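Local coordinates for protein LP04448p (Drosophila melanogaster, PDB 4QMH) that probably binds tubulin through an array of TOG domains, of which this is the fourth, and so drives microtubule polymerization, at residues Glu154-Leu159 / Ala192-Asn197; Lys24-Lys29 / Gly56-Ala61; Gln221-Ala224 / Asp228-Ala231; Asn94-Leu99 / Ser137-Asp142. One frame throughout, in Å; residues are numbered along the deposited sequence.

Overall arrangement
The four contacts sample a row of paired helices, the HEAT-repeat build of a TOG domain, from one end to the other. Contact 2 is the buried one, three apolar side chains meeting between helices 20-26 and 58-66. Contacts 1, 3 and 4 are partly buried: contact 1 packs a tryptophan and an alanine against an asparagine, contact 3 packs an isoleucine of the last helix on the loop that leads into it, and contact 4 mixes a methionine-valine touch with an arginine-serine approach at the surface. Contacts 2 and 4 meet where A59 rests on H95 and N98; contacts 4 and 1 meet where I140 packs on W158 and L159. Contact 3 lies about 45 Å from contact 2, centre to centre.

Contact 1 (Glu154-Leu159 / Ala192-Asn197); sequences ELWAWL and ADVRKN
W156 and N197 meet at the bases of their side chains: W156 CB lies 3.8 Å from N197 CB and 3.7 Å from the carbonyl carbon N197 C. Both side chains set out toward the opposing helix, and with chi1 of -76° the indole swings past N197 so that the backbone carbonyl carbon of N197 lies obliquely to it. V194, one turn earlier on helix 192-209, sits near the pyrrole part of the ring, its CG1 4.5 Å from W156 CD1. Beside this pair the carboxamide of N197 comes alongside A157, with N197 ND2 3.7 Å from A157 CB. The two segments run nearly parallel, at 16° with 8.7 Å between axes, an approach consistent with the small side chain of A157; A157 CA is 5.3 Å from N197 CA. This is near-parallel packing of helix 149-162 on helix 192-209 within the helical array of the TOG domain. Two side-chain N-H groups find partners nearby: N197 ND2 donates to T153 O, one turn before A157 on helix 149-162, and W156 NE1 bonds to H186 ND1, the two rings standing almost perpendicular. Van der Waals contact, much of it with the asparagine, makes the interface between the segments, while the bond to T153 ties N197 to the partner helix and that to H186 fixes the turn of the indole.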
loop_
_atom_site.group_PDB
_atom_site.type_symbol
_atom_site.label_atom_id
_atom_site.label_comp_id
_atom_site.label_asym_id
_atom_site.label_seq_id
_atom_site.Cartn_x
_atom_site.Cartn_y
_atom_site.Cartn_z
ATOM N N GLU A 154 -2.672 10.236 4.570
ATOM C CA GLU A 154 -2.518 9.743 3.199
ATOM C C GLU A 154 -3.364 8.506 2.957
ATOM O O GLU A 154 -3.972 8.362 1.900
ATOM C CB GLU A 154 -1.062 9.400 2.882
ATOM C CG GLU A 154 -0.098 10.549 2.940
ATOM C CD GLU A 154 -0.286 11.565 1.832
ATOM O OE1 GLU A 154 -0.900 11.243 0.796
ATOM O OE2 GLU A 154 0.193 12.701 2.008
ATOM N N LEU A 155 -3.393 7.612 3.940
ATOM C CA LEU A 155 -4.031 6.314 3.731
ATOM C C LEU A 155 -5.555 6.414 3.697
ATOM O O LEU A 155 -6.205 5.790 2.856
ATOM C CB LEU A 155 -3.545 5.301 4.773
ATOM C CG LEU A 155 -3.906 3.841 4.523
ATOM C CD1 LEU A 155 -3.710 3.445 3.050
ATOM C CD2 LEU A 155 -3.092 2.949 5.449
ATOM N N TRP A 156 -6.141 7.214 4.584
ATOM C CA TRP A 156 -7.573 7.460 4.481
ATOM C C TRP A 156 -7.952 8.174 3.173
ATOM O O TRP A 156 -9.010 7.913 2.608
ATOM C CB TRP A 156 -8.109 8.231 5.694
ATOM C CG TRP A 156 -8.247 7.382 6.931
ATOM C CD1 TRP A 156 -7.643 7.594 8.140
ATOM C CD2 TRP A 156 -9.032 6.185 7.080
ATOM N NE1 TRP A 156 -8.010 6.616 9.027
ATOM C CE2 TRP A 156 -8.852 5.733 8.404
ATOM C CE3 TRP A 156 -9.863 5.454 6.223
ATOM C CZ2 TRP A 156 -9.476 4.581 8.898
ATOM C CZ3 TRP A 156 -10.477 4.311 6.712
ATOM C CH2 TRP A 156 -10.282 3.885 8.039
ATOM N N ALA A 157 -7.099 9.072 2.687
ATOM C CA ALA A 157 -7.397 9.758 1.430
ATOM C C ALA A 157 -7.410 8.740 0.306
ATOM O O ALA A 157 -8.254 8.788 -0.583
ATOM C CB ALA A 157 -6.356 10.824 1.144
ATOM N N TRP A 158 -6.450 7.822 0.349
ATOM C CA TRP A 158 -6.320 6.821 -0.699
ATOM C C TRP A 158 -7.505 5.873 -0.668
ATOM O O TRP A 158 -8.077 5.561 -1.705
ATOM C CB TRP A 158 -5.003 6.064 -0.546
ATOM C CG TRP A 158 -4.759 5.004 -1.595
ATOM C CD1 TRP A 158 -4.269 5.192 -2.853
ATOM C CD2 TRP A 158 -4.951 3.594 -1.440
ATOM N NE1 TRP A 158 -4.155 3.974 -3.509
ATOM C CE2 TRP A 158 -4.577 2.981 -2.662
ATOM C CE3 TRP A 158 -5.419 2.789 -0.394
ATOM C CZ2 TRP A 158 -4.650 1.604 -2.857
ATOM C CZ3 TRP A 158 -5.496 1.420 -0.594
ATOM C CH2 TRP A 158 -5.111 0.843 -1.818
ATOM N N LEU A 159 -7.892 5.428 0.520
ATOM C CA LEU A 159 -9.056 4.557 0.628
ATOM C C LEU A 159 -10.315 5.275 0.160
ATOM O O LEU A 159 -11.146 4.688 -0.526
ATOM C CB LEU A 159 -9.233 4.050 2.064
ATOM C CG LEU A 159 -8.158 3.069 2.554
ATOM C CD1 LEU A 159 -8.206 2.918 4.077
ATOM C CD2 LEU A 159 -8.319 1.717 1.881
ATOM N N ALA A 192 -6.843 17.254 12.643
ATOM C CA ALA A 192 -7.896 17.710 11.731
ATOM C C ALA A 192 -7.847 17.104 10.325
ATOM O O ALA A 192 -8.889 16.944 9.682
ATOM C CB ALA A 192 -7.912 19.247 11.647
ATOM N N ASP A 193 -6.646 16.809 9.835
ATOM C CA ASP A 193 -6.478 16.229 8.507
ATOM C C ASP A 193 -6.945 14.774 8.512
ATOM O O ASP A 193 -7.613 14.321 7.586
ATOM C CB ASP A 193 -5.011 16.269 8.070
ATOM C CG ASP A 193 -4.478 17.684 7.882
ATOM O OD1 ASP A 193 -5.294 18.619 7.756
ATOM O OD2 ASP A 193 -3.232 17.847 7.829
ATOM N N VAL A 194 -6.549 14.050 9.552
ATOM C CA VAL A 194 -6.996 12.671 9.758
ATOM C C VAL A 194 -8.522 12.582 9.845
ATOM O O VAL A 194 -9.143 11.753 9.179
ATOM C CB VAL A 194 -6.340 12.048 11.005
ATOM C CG1 VAL A 194 -6.942 10.665 11.298
ATOM C CG2 VAL A 194 -4.840 11.935 10.794
ATOM N N ARG A 195 -9.119 13.448 10.659
ATOM C CA ARG A 195 -10.573 13.504 10.787
ATOM C C ARG A 195 -11.233 13.731 9.440
ATOM O O ARG A 195 -12.168 13.021 9.071
ATOM C CB ARG A 195 -11.005 14.623 11.743
ATOM C CG ARG A 195 -10.817 14.326 13.217
ATOM C CD ARG A 195 -11.704 15.226 14.104
ATOM N NE ARG A 195 -11.545 16.657 13.833
ATOM C CZ ARG A 195 -10.555 17.415 14.303
ATOM N NH1 ARG A 195 -9.605 16.887 15.060
ATOM N NH2 ARG A 195 -10.509 18.709 14.005
ATOM N N LYS A 196 -10.758 14.733 8.708
ATOM C CA LYS A 196 -11.352 15.064 7.418
ATOM C C LYS A 196 -11.301 13.870 6.473
ATOM O O LYS A 196 -12.301 13.499 5.859
ATOM C CB LYS A 196 -10.651 16.276 6.788
ATOM C CG LYS A 196 -11.103 16.578 5.372
ATOM C CD LYS A 196 -10.445 17.862 4.866
ATOM C CE LYS A 196 -10.924 18.222 3.469
ATOM N NZ LYS A 196 -10.452 17.238 2.459
ATOM N N ASN A 197 -10.134 13.252 6.365
ATOM C CA ASN A 197 -9.959 12.177 5.409
ATOM C C ASN A 197 -10.684 10.889 5.837
ATOM O O ASN A 197 -11.234 10.175 5.000
ATOM C CB ASN A 197 -8.471 11.942 5.140
ATOM C CG ASN A 197 -7.837 13.099 4.384
ATOM O OD1 ASN A 197 -8.517 14.068 4.040
ATOM N ND2 ASN A 197 -6.540 13.005 4.114
#

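Contact 2 (Lys24-Lys29 / Gly56-Ala61); sequences KEMSDK and GDLAPA
Two helices near the N-terminal end of the TOG domain, 20-26 and 58-66, come together here, the last residue of one helix meeting the first turn of the other. M26 carries the contact alone on its side. The backbones stay well apart, with 7.7 Å between M26 CA and A61 CA, and it is the end of the methionine that makes the touch. Its CE methyl lies 4.0 Å from L58 CD1 and 4.3 Å from A61 CB, so a single methyl bridges two residues that stand one turn apart on helix 58-66. The methionine starts out toward that helix with CG beside its backbone N, runs straight through chi2, and then bends at the sulfur (chi3 59°), which turns CE aside at the end of the chain. L58 approaches from across, the two side chains meeting at about a right angle; its CG is anti to the backbone N (chi1 180°), and this carries the CD1 branch to the methionine.

In this HEAT-like array of helices the apolar packing continues past the pair: M26 also touches L38 of helix 31-48, A61 packs on L23, and L58 reaches I18. Both M26 and L58 are buried, and the meeting is purely one of carbon with carbon. Past M26 the chain leaves the helix at S27, whose OG is hydrogen-bonded to L23 O, back within the last turn.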
loop_
_atom_site.group_PDB
_atom_site.type_symbol
_atom_site.label_atom_id
_atom_site.label_comp_id
_atom_site.label_asym_id
_atom_site.label_seq_id
_atom_site.Cartn_x
_atom_site.Cartn_y
_atom_site.Cartn_z
ATOM N N LYS A 24 23.831 -9.674 -1.346
ATOM C CA LYS A 24 24.755 -9.332 -0.280
ATOM C C LYS A 24 25.209 -7.876 -0.375
ATOM O O LYS A 24 25.288 -7.180 0.641
ATOM C CB LYS A 24 25.961 -10.267 -0.315
ATOM C CG LYS A 24 26.969 -10.004 0.797
ATOM C CD LYS A 24 28.075 -11.046 0.772
ATOM C CE LYS A 24 29.313 -10.555 1.517
ATOM N NZ LYS A 24 30.451 -11.518 1.380
ATOM N N GLU A 25 25.497 -7.414 -1.590
ATOM C CA GLU A 25 25.881 -6.012 -1.782
ATOM C C GLU A 25 24.736 -5.084 -1.382
ATOM O O GLU A 25 24.943 -4.079 -0.700
ATOM C CB GLU A 25 26.293 -5.733 -3.228
ATOM C CG GLU A 25 26.904 -4.349 -3.389
ATOM C CD GLU A 25 27.541 -4.137 -4.744
ATOM O OE1 GLU A 25 26.967 -4.592 -5.750
ATOM O OE2 GLU A 25 28.620 -3.512 -4.795
ATOM N N MET A 26 23.524 -5.436 -1.801
ATOM C CA MET A 26 22.334 -4.650 -1.473
ATOM C C MET A 26 22.090 -4.519 0.032
ATOM O O MET A 26 21.460 -3.556 0.477
ATOM C CB MET A 26 21.088 -5.253 -2.145
ATOM C CG MET A 26 21.026 -5.029 -3.648
ATOM S SD MET A 26 19.649 -5.903 -4.412
ATOM C CE MET A 26 18.265 -5.195 -3.520
ATOM N N SER A 27 22.570 -5.485 0.814
ATOM C CA SER A 27 22.328 -5.465 2.257
ATOM C C SER A 27 23.586 -5.170 3.091
ATOM O O SER A 27 23.611 -5.411 4.300
ATOM C CB SER A 27 21.660 -6.769 2.715
ATOM O OG SER A 27 22.469 -7.896 2.426
ATOM N N ASP A 28 24.621 -4.644 2.443
ATOM C CA ASP A 28 25.862 -4.274 3.134
ATOM C C ASP A 28 25.593 -3.277 4.265
ATOM O O ASP A 28 24.621 -2.536 4.220
ATOM C CB ASP A 28 26.835 -3.670 2.129
ATOM C CG ASP A 28 28.248 -3.560 2.671
ATOM O OD1 ASP A 28 29.000 -4.544 2.556
ATOM O OD2 ASP A 28 28.603 -2.493 3.210
ATOM N N LYS A 29 26.458 -3.255 5.276
ATOM C CA LYS A 29 26.318 -2.299 6.374
ATOM C C LYS A 29 26.531 -0.837 5.940
ATOM O O LYS A 29 26.038 0.085 6.595
ATOM C CB LYS A 29 27.275 -2.659 7.516
ATOM C CG LYS A 29 28.711 -2.846 7.058
ATOM C CD LYS A 29 29.589 -3.383 8.176
ATOM C CE LYS A 29 30.945 -3.820 7.646
ATOM N NZ LYS A 29 31.718 -4.565 8.681
ATOM N N GLY A 56 13.738 -14.512 -8.099
ATOM C CA GLY A 56 14.543 -15.125 -7.059
ATOM C C GLY A 56 14.095 -14.625 -5.699
ATOM O O GLY A 56 12.898 -14.624 -5.400
ATOM N N ASP A 57 15.048 -14.188 -4.876
ATOM C CA ASP A 57 14.736 -13.662 -3.552
ATOM C C ASP A 57 14.736 -12.132 -3.511
ATOM O O ASP A 57 14.914 -11.530 -2.451
ATOM C CB ASP A 57 15.733 -14.208 -2.516
ATOM C CG ASP A 57 15.694 -15.727 -2.395
ATOM O OD1 ASP A 57 14.601 -16.299 -2.514
ATOM O OD2 ASP A 57 16.760 -16.342 -2.189
ATOM N N LEU A 58 14.540 -11.505 -4.665
ATOM C CA LEU A 58 14.641 -10.054 -4.748
ATOM C C LEU A 58 13.565 -9.312 -3.947
ATOM O O LEU A 58 13.843 -8.260 -3.377
ATOM C CB LEU A 58 14.593 -9.585 -6.202
ATOM C CG LEU A 58 14.686 -8.074 -6.416
ATOM C CD1 LEU A 58 16.024 -7.538 -5.868
ATOM C CD2 LEU A 58 14.520 -7.749 -7.890
ATOM N N ALA A 59 12.337 -9.836 -3.910
ATOM C CA ALA A 59 11.243 -9.087 -3.281
ATOM C C ALA A 59 11.456 -8.835 -1.790
ATOM O O ALA A 59 11.322 -7.705 -1.332
ATOM C CB ALA A 59 9.867 -9.739 -3.559
ATOM N N PRO A 60 11.810 -9.877 -1.021
ATOM C CA PRO A 60 12.077 -9.607 0.395
ATOM C C PRO A 60 13.289 -8.689 0.576
ATOM O O PRO A 60 13.310 -7.858 1.488
ATOM C CB PRO A 60 12.354 -10.995 0.976
ATOM C CG PRO A 60 11.749 -11.961 0.005
ATOM C CD PRO A 60 11.857 -11.314 -1.341
ATOM N N ALA A 61 14.271 -8.828 -0.307
ATOM C CA ALA A 61 15.448 -7.965 -0.275
ATOM C C ALA A 61 15.054 -6.506 -0.474
ATOM O O ALA A 61 15.511 -5.635 0.261
ATOM C CB ALA A 61 16.454 -8.393 -1.330
#

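Contact 3 (Gln221-Ala224 / Asp228-Ala231); sequences QKPA and DILA
The chi1 of -62° in I229 sets CG1 beside the backbone N, and the nearly straight chi2 of 161° then extends CD1 toward the turn that precedes the helix, where it meets P223 and A224. This terminal methyl does all the touching from the isoleucine side. It comes within 3.3 Å of P223 CG, closer than carbons usually pack, and lies 3.9 Å from P223 CB, so that it presses on the CB-CG side of the pyrrolidine ring while the two side chains cross obliquely. From A224 it is the backbone that contributes: A224 O sits 3.3 Å from I229 CD1, whereas the alanine methyl points away from the helix.

The contact belongs to the turn between helices 211-221 and 226-236, the last two helices of this TOG domain. K222, the first residue past helix 211-221, has a positive phi of 49°, and the chain then runs extended through P223 and A224 before the final helix begins. I229 thus folds back on the turn that leads into its own helix. Behind the pair, L218 of helix 211-221 touches both P223 and I229, and Y184 of helix 173-186 does the same, extending the small cluster to helix 173-186. I229 is buried within it, P223 is only partly covered, and A224 lies at the surface.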
loop_
_atom_site.group_PDB
_atom_site.type_symbol
_atom_site.label_atom_id
_atom_site.label_comp_id
_atom_site.label_asym_id
_atom_site.label_seq_id
_atom_site.Cartn_x
_atom_site.Cartn_y
_atom_site.Cartn_z
ATOM N N GLN A 221 -18.716 -3.062 19.024
ATOM C CA GLN A 221 -17.414 -2.562 19.434
ATOM C C GLN A 221 -17.521 -1.462 20.495
ATOM O O GLN A 221 -16.564 -1.194 21.231
ATOM C CB GLN A 221 -16.624 -2.091 18.204
ATOM C CG GLN A 221 -16.352 -3.240 17.219
ATOM C CD GLN A 221 -15.808 -2.786 15.877
ATOM O OE1 GLN A 221 -15.408 -1.635 15.710
ATOM N NE2 GLN A 221 -15.789 -3.699 14.910
ATOM N N LYS A 222 -18.686 -0.828 20.578
ATOM C CA LYS A 222 -18.925 0.191 21.590
ATOM C C LYS A 222 -17.805 1.224 21.659
ATOM O O LYS A 222 -17.293 1.518 22.745
ATOM C CB LYS A 222 -19.092 -0.457 22.965
ATOM C CG LYS A 222 -20.223 -1.462 23.060
ATOM C CD LYS A 222 -20.330 -2.003 24.481
ATOM C CE LYS A 222 -21.616 -2.782 24.673
ATOM N NZ LYS A 222 -21.665 -3.992 23.831
ATOM N N PRO A 223 -17.412 1.792 20.506
ATOM C CA PRO A 223 -16.367 2.811 20.596
ATOM C C PRO A 223 -16.924 4.065 21.260
ATOM O O PRO A 223 -18.137 4.188 21.421
ATOM C CB PRO A 223 -16.040 3.098 19.124
ATOM C CG PRO A 223 -17.328 2.844 18.424
ATOM C CD PRO A 223 -17.948 1.673 19.138
ATOM N N ALA A 224 -16.038 4.975 21.648
ATOM C CA ALA A 224 -16.437 6.269 22.171
ATOM C C ALA A 224 -17.071 7.095 21.057
ATOM O O ALA A 224 -16.836 6.832 19.870
ATOM C CB ALA A 224 -15.221 6.994 22.739
ATOM N N ASP A 228 -21.534 10.497 17.230
ATOM C CA ASP A 228 -20.844 11.039 16.069
ATOM C C ASP A 228 -20.559 9.985 15.003
ATOM O O ASP A 228 -20.642 10.273 13.811
ATOM C CB ASP A 228 -19.570 11.751 16.506
ATOM C CG ASP A 228 -19.860 12.894 17.460
ATOM O OD1 ASP A 228 -20.502 13.871 17.023
ATOM O OD2 ASP A 228 -19.475 12.806 18.645
ATOM N N ILE A 229 -20.236 8.767 15.426
ATOM C CA ILE A 229 -20.014 7.685 14.469
ATOM C C ILE A 229 -21.319 7.362 13.742
ATOM O O ILE A 229 -21.349 7.241 12.512
ATOM C CB ILE A 229 -19.432 6.430 15.155
ATOM C CG1 ILE A 229 -18.065 6.760 15.771
ATOM C CG2 ILE A 229 -19.306 5.280 14.161
ATOM C CD1 ILE A 229 -17.617 5.770 16.823
ATOM N N LEU A 230 -22.406 7.257 14.497
ATOM C CA LEU A 230 -23.701 6.976 13.891
ATOM C C LEU A 230 -24.094 8.108 12.941
ATOM O O LEU A 230 -24.611 7.860 11.846
ATOM C CB LEU A 230 -24.776 6.755 14.951
ATOM C CG LEU A 230 -26.168 6.474 14.380
ATOM C CD1 LEU A 230 -26.148 5.243 13.479
ATOM C CD2 LEU A 230 -27.159 6.321 15.512
ATOM N N ALA A 231 -23.825 9.343 13.342
ATOM C CA ALA A 231 -24.118 10.484 12.477
ATOM C C ALA A 231 -23.399 10.353 11.141
ATOM O O ALA A 231 -23.982 10.622 10.092
ATOM C CB ALA A 231 -23.740 11.797 13.166
#

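Contact 4 (Asn94-Leu99 / Ser137-Asp142); sequences NHVRNL and SEMIAD
Segments 94-99 and 137-142 each enter a helix, 96-106 and 139-145, and their backbones remain apart, the nearest CA atoms being those of R97 and M139 at 8.4 Å. Long side chains from both sides bridge this distance. M139 points toward helix 96-106 with its chain straight through chi2, and the bend at the sulfur (chi3 -68°) turns CE to 4.4 Å from V96 CG1. The sulfur itself stands 4.3 Å from R97 CA, so the methionine lies over the first turn of the opposite helix and meets backbone as well as side chain.

R97 crosses in the other direction nearer the surface. Its CG is anti to the backbone N, chi1 -177°, and the chain stays extended as far as NE, which delivers the guanidinium to S137. There R97 NH1 lies 3.0 Å from S137 OG and 3.6 Å from S137 CB, with the hydroxyl oxygen at the edge of the guanidinium and in its plane. In the row of HEAT-like units that makes up a TOG domain, this joins the start of helix 96-106 to the start of helix 139-145. F134, in a loop, packs on V96, while F100 and P101, further along helix 96-106, lie against M139. The character of the contact changes across its width: V96 is buried and M139 partly so, whereas R97 and S137 are both exposed. E138, at the N-cap position of helix 139-145, gives its backbone N-H to D175 OD1, linking this turn to the first turn of helix 173-186.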
loop_
_atom_site.group_PDB
_atom_site.type_symbol
_atom_site.label_atom_id
_atom_site.label_comp_id
_atom_site.label_asym_id
_atom_site.label_seq_id
_atom_site.Cartn_x
_atom_site.Cartn_y
_atom_site.Cartn_z
ATOM N N ASN A 94 2.362 -10.610 -7.781
ATOM C CA ASN A 94 3.055 -11.687 -7.079
ATOM C C ASN A 94 3.870 -11.213 -5.890
ATOM O O ASN A 94 4.200 -12.002 -5.004
ATOM C CB ASN A 94 3.977 -12.465 -8.020
ATOM C CG ASN A 94 3.223 -13.265 -9.072
ATOM O OD1 ASN A 94 2.071 -12.976 -9.388
ATOM N ND2 ASN A 94 3.886 -14.274 -9.622
ATOM N N HIS A 95 4.188 -9.925 -5.871
ATOM C CA HIS A 95 5.120 -9.387 -4.886
ATOM C C HIS A 95 4.511 -8.351 -3.970
ATOM O O HIS A 95 5.211 -7.757 -3.157
ATOM C CB HIS A 95 6.333 -8.818 -5.613
ATOM C CG HIS A 95 6.968 -9.822 -6.506
ATOM N ND1 HIS A 95 7.624 -10.930 -6.011
ATOM C CD2 HIS A 95 6.967 -9.956 -7.853
ATOM C CE1 HIS A 95 8.046 -11.673 -7.016
ATOM N NE2 HIS A 95 7.654 -11.107 -8.147
ATOM N N VAL A 96 3.200 -8.178 -4.072
ATOM C CA VAL A 96 2.497 -7.193 -3.254
ATOM C C VAL A 96 2.656 -7.466 -1.753
ATOM O O VAL A 96 2.908 -6.552 -0.960
ATOM C CB VAL A 96 1.002 -7.110 -3.666
ATOM C CG1 VAL A 96 0.166 -6.466 -2.566
ATOM C CG2 VAL A 96 0.870 -6.354 -4.974
ATOM N N ARG A 97 2.541 -8.728 -1.356
ATOM C CA ARG A 97 2.701 -9.067 0.055
ATOM C C ARG A 97 4.061 -8.638 0.633
ATOM O O ARG A 97 4.152 -8.232 1.794
ATOM C CB ARG A 97 2.462 -10.561 0.257
ATOM C CG ARG A 97 2.519 -11.017 1.678
ATOM C CD ARG A 97 2.165 -12.490 1.761
ATOM N NE ARG A 97 2.350 -12.983 3.113
ATOM C CZ ARG A 97 1.428 -12.896 4.057
ATOM N NH1 ARG A 97 0.252 -12.339 3.780
ATOM N NH2 ARG A 97 1.682 -13.369 5.269
ATOM N N ASN A 98 5.118 -8.712 -0.177
ATOM C CA ASN A 98 6.430 -8.252 0.271
ATOM C C ASN A 98 6.578 -6.732 0.278
ATOM O O ASN A 98 7.132 -6.160 1.216
ATOM C CB ASN A 98 7.549 -8.879 -0.571
ATOM C CG ASN A 98 7.918 -10.283 -0.111
ATOM O OD1 ASN A 98 8.419 -10.479 1.001
ATOM N ND2 ASN A 98 7.689 -11.260 -0.972
ATOM N N LEU A 99 6.072 -6.077 -0.761
ATOM C CA LEU A 99 6.423 -4.681 -1.010
ATOM C C LEU A 99 5.403 -3.675 -0.502
ATOM O O LEU A 99 5.770 -2.575 -0.113
ATOM C CB LEU A 99 6.643 -4.438 -2.500
ATOM C CG LEU A 99 7.714 -5.345 -3.102
ATOM C CD1 LEU A 99 7.794 -5.114 -4.608
ATOM C CD2 LEU A 99 9.059 -5.101 -2.432
ATOM N N SER A 137 -4.791 -9.742 4.418
ATOM C CA SER A 137 -3.856 -9.936 5.519
ATOM C C SER A 137 -3.706 -8.745 6.449
ATOM O O SER A 137 -2.727 -8.655 7.186
ATOM C CB SER A 137 -2.495 -10.368 4.971
ATOM O OG SER A 137 -2.630 -11.567 4.230
ATOM N N GLU A 138 -4.694 -7.853 6.413
ATOM C CA GLU A 138 -4.737 -6.672 7.273
ATOM C C GLU A 138 -3.529 -5.760 7.117
ATOM O O GLU A 138 -3.127 -5.099 8.063
ATOM C CB GLU A 138 -4.941 -7.057 8.743
ATOM C CG GLU A 138 -6.298 -7.746 8.975
ATOM C CD GLU A 138 -6.606 -8.051 10.444
ATOM O OE1 GLU A 138 -5.890 -7.567 11.344
ATOM O OE2 GLU A 138 -7.584 -8.788 10.702
ATOM N N MET A 139 -2.959 -5.709 5.923
ATOM C CA MET A 139 -1.838 -4.792 5.690
ATOM C C MET A 139 -2.241 -3.342 5.912
ATOM O O MET A 139 -1.526 -2.575 6.560
ATOM C CB MET A 139 -1.257 -4.986 4.292
ATOM C CG MET A 139 -0.541 -6.318 4.147
ATOM S SD MET A 139 0.124 -6.627 2.494
ATOM C CE MET A 139 -1.367 -6.801 1.530
ATOM N N ILE A 140 -3.396 -2.973 5.379
ATOM C CA ILE A 140 -3.888 -1.607 5.542
ATOM C C ILE A 140 -4.248 -1.312 7.012
ATOM O O ILE A 140 -3.827 -0.296 7.577
ATOM C CB ILE A 140 -5.048 -1.340 4.561
ATOM C CG1 ILE A 140 -4.497 -1.241 3.130
ATOM C CG2 ILE A 140 -5.809 -0.075 4.927
ATOM C CD1 ILE A 140 -5.574 -1.347 2.052
ATOM N N ALA A 141 -5.004 -2.207 7.640
ATOM C CA ALA A 141 -5.360 -2.022 9.048
ATOM C C ALA A 141 -4.130 -1.930 9.954
ATOM O O ALA A 141 -4.103 -1.138 10.890
ATOM C CB ALA A 141 -6.276 -3.136 9.513
ATOM N N ASP A 142 -3.113 -2.736 9.675
ATOM C CA ASP A 142 -1.909 -2.710 10.496
ATOM C C ASP A 142 -1.188 -1.371 10.348
ATOM O O ASP A 142 -0.605 -0.862 11.314
ATOM C CB ASP A 142 -0.972 -3.864 10.137
ATOM C CG ASP A 142 -1.379 -5.175 10.785
ATOM O OD1 ASP A 142 -2.166 -5.151 11.752
ATOM O OD2 ASP A 142 -0.885 -6.232 10.334
#